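Local coordinates for uncharacterized protein (Bacteroides ovatus CL02T12C04, PDB 6PTM) that is probably a glycoside hydrolase of family GH42 that acts as an exo-carrageenase, releasing sugars from the ends of carrageenan chains, at residues Pro210-Glu218 against Gly273-Tyr283. Residues are numbered along the deposited sequence; the frame is centred on the assembly and turned at random.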
ATOM      1  N   PRO A 210     -10.531 -32.538  -9.125  1.00 20.22           N
ATOM      2  CA  PRO A 210      -9.472 -33.112  -9.969  1.00 20.70           C
ATOM      3  C   PRO A 210      -8.719 -32.132 -10.877  1.00 18.99           C
ATOM      4  O   PRO A 210      -7.547 -32.333 -11.029  1.00 17.52           O
ATOM      5  CB  PRO A 210     -10.236 -34.150 -10.802  1.00 21.75           C
ATOM      6  CG  PRO A 210     -11.247 -34.656  -9.797  1.00 23.24           C
ATOM      7  CD  PRO A 210     -11.749 -33.355  -9.160  1.00 22.46           C
ATOM      8  N   LYS A 211      -9.385 -31.104 -11.400  1.00 19.33           N
ATOM      9  CA  LYS A 211      -8.774 -30.067 -12.275  1.00 22.78           C
ATOM     10  C   LYS A 211      -7.678 -29.347 -11.485  1.00 22.44           C
ATOM     11  O   LYS A 211      -6.610 -29.047 -12.072  1.00 22.79           O
ATOM     12  CB  LYS A 211      -9.846 -29.086 -12.768  1.00 24.58           C
ATOM     13  CG  LYS A 211      -9.364 -28.001 -13.726  1.00 28.83           C
ATOM     14  CD  LYS A 211     -10.469 -27.035 -14.190  1.00 31.35           C
ATOM     15  CE  LYS A 211     -10.136 -26.237 -15.441  1.00 30.81           C
ATOM     16  N   VAL A 212      -7.892 -29.149 -10.183  1.00 19.98           N
ATOM     17  CA  VAL A 212      -6.931 -28.417  -9.314  1.00 19.37           C
ATOM     18  C   VAL A 212      -5.755 -29.346  -8.994  1.00 18.96           C
ATOM     19  O   VAL A 212      -4.582 -28.938  -9.110  1.00 18.75           O
ATOM     20  CB  VAL A 212      -7.645 -27.886  -8.045  1.00 19.19           C
ATOM     21  CG1 VAL A 212      -6.656 -27.299  -7.072  1.00 19.19           C
ATOM     22  CG2 VAL A 212      -8.688 -26.857  -8.398  1.00 19.27           C
ATOM     23  N   ILE A 213      -6.028 -30.595  -8.620  1.00 18.48           N
ATOM     24  CA  ILE A 213      -4.931 -31.581  -8.398  1.00 18.39           C
ATOM     25  C   ILE A 213      -4.052 -31.681  -9.658  1.00 19.03           C
ATOM     26  O   ILE A 213      -2.811 -31.690  -9.513  1.00 18.74           O
ATOM     27  CB  ILE A 213      -5.493 -32.949  -7.988  1.00 18.99           C
ATOM     28  CG1 ILE A 213      -6.394 -32.869  -6.750  1.00 20.12           C
ATOM     29  CG2 ILE A 213      -4.378 -33.951  -7.791  1.00 17.70           C
ATOM     30  CD1 ILE A 213      -5.688 -32.295  -5.547  1.00 22.97           C
ATOM     31  N   ASN A 214      -4.661 -31.842 -10.839  1.00 18.22           N
ATOM     32  CA  ASN A 214      -3.916 -31.993 -12.112  1.00 18.78           C
ATOM     33  C   ASN A 214      -3.000 -30.782 -12.310  1.00 19.80           C
ATOM     34  O   ASN A 214      -1.805 -30.989 -12.666  1.00 18.98           O
ATOM     35  CB  ASN A 214      -4.860 -32.142 -13.307  1.00 18.59           C
ATOM     36  CG  ASN A 214      -5.479 -33.525 -13.360  1.00 19.11           C
ATOM     37  OD1 ASN A 214      -4.909 -34.458 -12.831  1.00 19.99           O
ATOM     38  ND2 ASN A 214      -6.601 -33.689 -14.045  1.00 18.39           N
ATOM     39  N   GLU A 215      -3.514 -29.575 -12.075  1.00 19.75           N
ATOM     40  CA  GLU A 215      -2.718 -28.344 -12.283  1.00 22.63           C
ATOM     41  C   GLU A 215      -1.536 -28.370 -11.325  1.00 20.89           C
ATOM     42  O   GLU A 215      -0.391 -28.190 -11.781  1.00 23.94           O
ATOM     43  CB  GLU A 215      -3.592 -27.120 -12.092  1.00 28.60           C
ATOM     44  CG  GLU A 215      -3.113 -25.952 -12.913  1.00 35.76           C
ATOM     45  CD  GLU A 215      -3.855 -24.671 -12.592  1.00 43.00           C
ATOM     46  OE1 GLU A 215      -5.084 -24.737 -12.266  1.00 48.08           O
ATOM     47  OE2 GLU A 215      -3.201 -23.622 -12.623  1.00 48.48           O
ATOM     48  N   LEU A 216      -1.783 -28.651 -10.049  1.00 19.53           N
ATOM     49  CA  LEU A 216      -0.709 -28.588  -9.020  1.00 19.66           C
ATOM     50  C   LEU A 216       0.329 -29.683  -9.262  1.00 20.50           C
ATOM     51  O   LEU A 216       1.496 -29.451  -8.968  1.00 17.70           O
ATOM     52  CB  LEU A 216      -1.315 -28.716  -7.623  1.00 19.18           C
ATOM     53  CG  LEU A 216      -2.074 -27.482  -7.163  1.00 18.68           C
ATOM     54  CD1 LEU A 216      -2.828 -27.790  -5.899  1.00 17.60           C
ATOM     55  CD2 LEU A 216      -1.120 -26.311  -6.973  1.00 19.91           C
ATOM     56  N   GLN A 217      -0.070 -30.852  -9.760  1.00 21.09           N
ATOM     57  CA  GLN A 217       0.902 -31.960  -9.996  1.00 23.36           C
ATOM     58  C   GLN A 217       1.840 -31.556 -11.128  1.00 23.27           C
ATOM     59  O   GLN A 217       2.987 -31.961 -11.067  1.00 23.84           O
ATOM     60  CB  GLN A 217       0.198 -33.270 -10.369  1.00 23.70           C
ATOM     61  CG  GLN A 217      -0.446 -33.946  -9.172  1.00 27.45           C
ATOM     62  CD  GLN A 217      -1.159 -35.217  -9.543  1.00 26.10           C
ATOM     63  OE1 GLN A 217      -1.566 -35.414 -10.679  1.00 30.57           O
ATOM     64  NE2 GLN A 217      -1.299 -36.094  -8.575  1.00 29.01           N
ATOM     65  N   GLU A 218       1.319 -30.854 -12.136  1.00 26.62           N
ATOM     66  CA  GLU A 218       2.051 -30.486 -13.376  1.00 31.77           C
ATOM     67  C   GLU A 218       2.811 -29.163 -13.201  1.00 29.29           C
ATOM     68  O   GLU A 218       3.753 -28.930 -13.941  1.00 27.38           O
ATOM     69  CB  GLU A 218       1.090 -30.292 -14.540  1.00 35.26           C
ATOM     70  CG  GLU A 218       0.543 -31.589 -15.089  1.00 46.20           C
ATOM     71  CD  GLU A 218       0.094 -31.423 -16.525  1.00 50.28           C
ATOM     72  OE1 GLU A 218      -1.036 -30.924 -16.747  1.00 58.95           O
ATOM     73  OE2 GLU A 218       0.911 -31.736 -17.410  1.00 53.08           O
ATOM     74  N   GLY A 273      -5.406 -30.298   1.131  1.00 18.06           N
ATOM     75  CA  GLY A 273      -5.472 -31.032  -0.140  1.00 20.01           C
ATOM     76  C   GLY A 273      -4.673 -30.358  -1.242  1.00 21.10           C
ATOM     77  O   GLY A 273      -4.523 -30.988  -2.319  1.00 19.83           O
ATOM     78  N   THR A 274      -4.168 -29.138  -1.000  1.00 18.49           N
ATOM     79  CA  THR A 274      -3.514 -28.322  -2.045  1.00 17.17           C
ATOM     80  C   THR A 274      -2.098 -27.942  -1.617  1.00 17.25           C
ATOM     81  O   THR A 274      -1.189 -28.124  -2.421  1.00 16.02           O
ATOM     82  CB  THR A 274      -4.356 -27.086  -2.403  1.00 18.03           C
ATOM     83  OG1 THR A 274      -4.524 -26.254  -1.245  1.00 15.84           O
ATOM     84  CG2 THR A 274      -5.701 -27.482  -2.974  1.00 19.00           C
ATOM     85  N   VAL A 275      -1.919 -27.401  -0.413  1.00 16.73           N
ATOM     86  CA  VAL A 275      -0.630 -26.766  -0.024  1.00 16.35           C
ATOM     87  C   VAL A 275       0.512 -27.773  -0.055  1.00 16.27           C
ATOM     88  O   VAL A 275       1.593 -27.368  -0.461  1.00 16.17           O
ATOM     89  CB  VAL A 275      -0.763 -25.974   1.295  1.00 15.78           C
ATOM     90  CG1 VAL A 275       0.566 -25.609   1.923  1.00 15.76           C
ATOM     91  CG2 VAL A 275      -1.587 -24.739   1.045  1.00 15.43           C
ATOM     92  N   PRO A 276       0.375 -29.093   0.251  1.00 18.26           N
ATOM     93  CA  PRO A 276       1.501 -30.018   0.083  1.00 18.56           C
ATOM     94  C   PRO A 276       2.155 -30.025  -1.311  1.00 19.53           C
ATOM     95  O   PRO A 276       3.307 -30.284  -1.396  1.00 22.23           O
ATOM     96  CB  PRO A 276       0.878 -31.390   0.395  1.00 20.01           C
ATOM     97  CG  PRO A 276      -0.171 -31.032   1.424  1.00 19.31           C
ATOM     98  CD  PRO A 276      -0.792 -29.771   0.847  1.00 18.97           C
ATOM     99  N   TYR A 277       1.417 -29.708  -2.365  1.00 18.96           N
ATOM    100  CA  TYR A 277       1.946 -29.635  -3.745  1.00 19.10           C
ATOM    101  C   TYR A 277       2.735 -28.339  -3.967  1.00 19.69           C
ATOM    102  O   TYR A 277       3.559 -28.310  -4.899  1.00 21.79           O
ATOM    103  CB  TYR A 277       0.798 -29.706  -4.744  1.00 20.04           C
ATOM    104  CG  TYR A 277       0.124 -31.048  -4.822  1.00 21.12           C
ATOM    105  CD1 TYR A 277       0.710 -32.110  -5.485  1.00 22.01           C
ATOM    106  CD2 TYR A 277      -1.111 -31.255  -4.240  1.00 23.07           C
ATOM    107  CE1 TYR A 277       0.065 -33.336  -5.594  1.00 22.75           C
ATOM    108  CE2 TYR A 277      -1.766 -32.474  -4.325  1.00 24.13           C
ATOM    109  CZ  TYR A 277      -1.180 -33.525  -5.020  1.00 24.12           C
ATOM    110  OH  TYR A 277      -1.838 -34.733  -5.088  1.00 26.54           O
ATOM    111  N   MET A 278       2.494 -27.306  -3.156  1.00 19.35           N
ATOM    112  CA  MET A 278       3.017 -25.940  -3.395  1.00 19.69           C
ATOM    113  C   MET A 278       4.233 -25.703  -2.494  1.00 19.65           C
ATOM    114  O   MET A 278       4.978 -24.723  -2.773  1.00 18.19           O
ATOM    115  CB  MET A 278       1.998 -24.852  -3.036  1.00 19.79           C
ATOM    116  CG  MET A 278       0.659 -25.053  -3.618  1.00 23.89           C
ATOM    117  SD  MET A 278      -0.431 -23.657  -3.227  1.00 23.06           S
ATOM    118  CE  MET A 278      -2.022 -24.436  -3.458  1.00 27.43           C
ATOM    119  N   ALA A 279       4.402 -26.500  -1.429  1.00 20.11           N
ATOM    120  CA  ALA A 279       5.272 -26.134  -0.288  1.00 20.32           C
ATOM    121  C   ALA A 279       6.713 -25.968  -0.780  1.00 21.55           C
ATOM    122  O   ALA A 279       7.225 -26.874  -1.482  1.00 18.66           O
ATOM    123  CB  ALA A 279       5.181 -27.153   0.822  1.00 21.68           C
ATOM    124  N   GLY A 280       7.314 -24.809  -0.504  1.00 22.94           N
ATOM    125  CA  GLY A 280       8.732 -24.544  -0.789  1.00 23.93           C
ATOM    126  C   GLY A 280       8.938 -24.074  -2.212  1.00 23.41           C
ATOM    127  O   GLY A 280      10.071 -23.746  -2.563  1.00 26.14           O
ATOM    128  N   LYS A 281       7.904 -24.064  -3.045  1.00 19.68           N
ATOM    129  CA  LYS A 281       8.113 -23.821  -4.491  1.00 18.70           C
ATOM    130  C   LYS A 281       8.326 -22.325  -4.733  1.00 19.05           C
ATOM    131  O   LYS A 281       7.732 -21.479  -4.001  1.00 18.64           O
ATOM    132  CB  LYS A 281       6.976 -24.453  -5.288  1.00 18.69           C
ATOM    133  CG  LYS A 281       7.049 -25.975  -5.161  1.00 20.61           C
ATOM    134  CD  LYS A 281       6.299 -26.774  -6.169  1.00 21.30           C
ATOM    135  CE  LYS A 281       6.543 -28.259  -5.973  1.00 22.48           C
ATOM    136  NZ  LYS A 281       5.613 -29.014  -6.841  1.00 25.14           N
ATOM    137  N   GLN A 282       9.095 -22.006  -5.764  1.00 16.41           N
ATOM    138  CA  GLN A 282       9.423 -20.603  -6.096  1.00 16.62           C
ATOM    139  C   GLN A 282       8.110 -19.819  -6.301  1.00 16.45           C
ATOM    140  O   GLN A 282       8.114 -18.620  -5.919  1.00 17.99           O
ATOM    141  CB  GLN A 282      10.402 -20.583  -7.269  1.00 16.01           C
ATOM    142  CG  GLN A 282      10.762 -19.172  -7.761  1.00 16.68           C
ATOM    143  CD  GLN A 282      11.654 -18.367  -6.838  1.00 16.92           C
ATOM    144  OE1 GLN A 282      11.949 -18.781  -5.707  1.00 16.87           O
ATOM    145  NE2 GLN A 282      12.053 -17.179  -7.296  1.00 16.50           N
ATOM    146  N   TYR A 283       7.005 -20.437  -6.788  1.00 16.72           N
ATOM    147  CA  TYR A 283       5.743 -19.700  -7.101  1.00 15.94           C
ATOM    148  C   TYR A 283       4.985 -19.328  -5.815  1.00 15.82           C
ATOM    149  O   TYR A 283       3.975 -18.630  -5.921  1.00 15.88           O
ATOM    150  CB  TYR A 283       4.880 -20.407  -8.156  1.00 16.50           C
ATOM    151  CG  TYR A 283       4.251 -21.729  -7.775  1.00 17.04           C
ATOM    152  CD1 TYR A 283       3.150 -21.787  -6.928  1.00 17.23           C
ATOM    153  CD2 TYR A 283       4.738 -22.925  -8.286  1.00 18.90           C
ATOM    154  CE1 TYR A 283       2.563 -22.999  -6.566  1.00 17.42           C
ATOM    155  CE2 TYR A 283       4.157 -24.147  -7.948  1.00 18.72           C
ATOM    156  CZ  TYR A 283       3.052 -24.179  -7.101  1.00 18.05           C
ATOM    157  OH  TYR A 283       2.478 -25.363  -6.759  1.00 17.87           O
TER
HETATM  158  O   HOH W   1       3.294 -27.542  -8.174  1.00 23.79           O
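L216 has the largest share of this contact, with Y277 close behind, and fills the angle between T274, Y277, M278 and Y283. Its CB rests 3.7 Å from CB of Y277. With CG anti to the carbonyl carbon (chi1 -73°), the fork reaches across to 273-283: CD1 packs 3.9 Å from CB of T274, while CD2 meets both CG of M278 and OH of Y283, the latter 3.7 Å away. Beyond the fork, F194 of strand 192-197 touches both L216 and M278. The Y277 ring reaches in beside I213 and Q217, one helical turn apart. I213 CD1 comes within 4.1 Å of its CE2, and Q217 CG lies 3.7 Å from its CE1, with the Q217 side chain alongside and its amide steeply inclined to the ring, at 72°. Replacing Y277 by an alanine keeps the CB beside L216 but would probably cost I213 CD1 and Q217 CG the surface they pack on. No direct hydrogen bond joins the segments; instead a water donates to L216 O (2.7 Å), accepts from K281 NZ and bonds Y283 OH. K281 NZ also donates to Y277 O, 2.9 Å away, tying the type II turn M278-K281 back to that carbonyl. Helix 210-218 and the weakly bonded, kinked 273-278 run nearly parallel (12°), axes 9.4 Å apart; both touch strand 192-197, and the latter also 288-292, consistent with the (beta/alpha)8 barrel of GH42 enzymes.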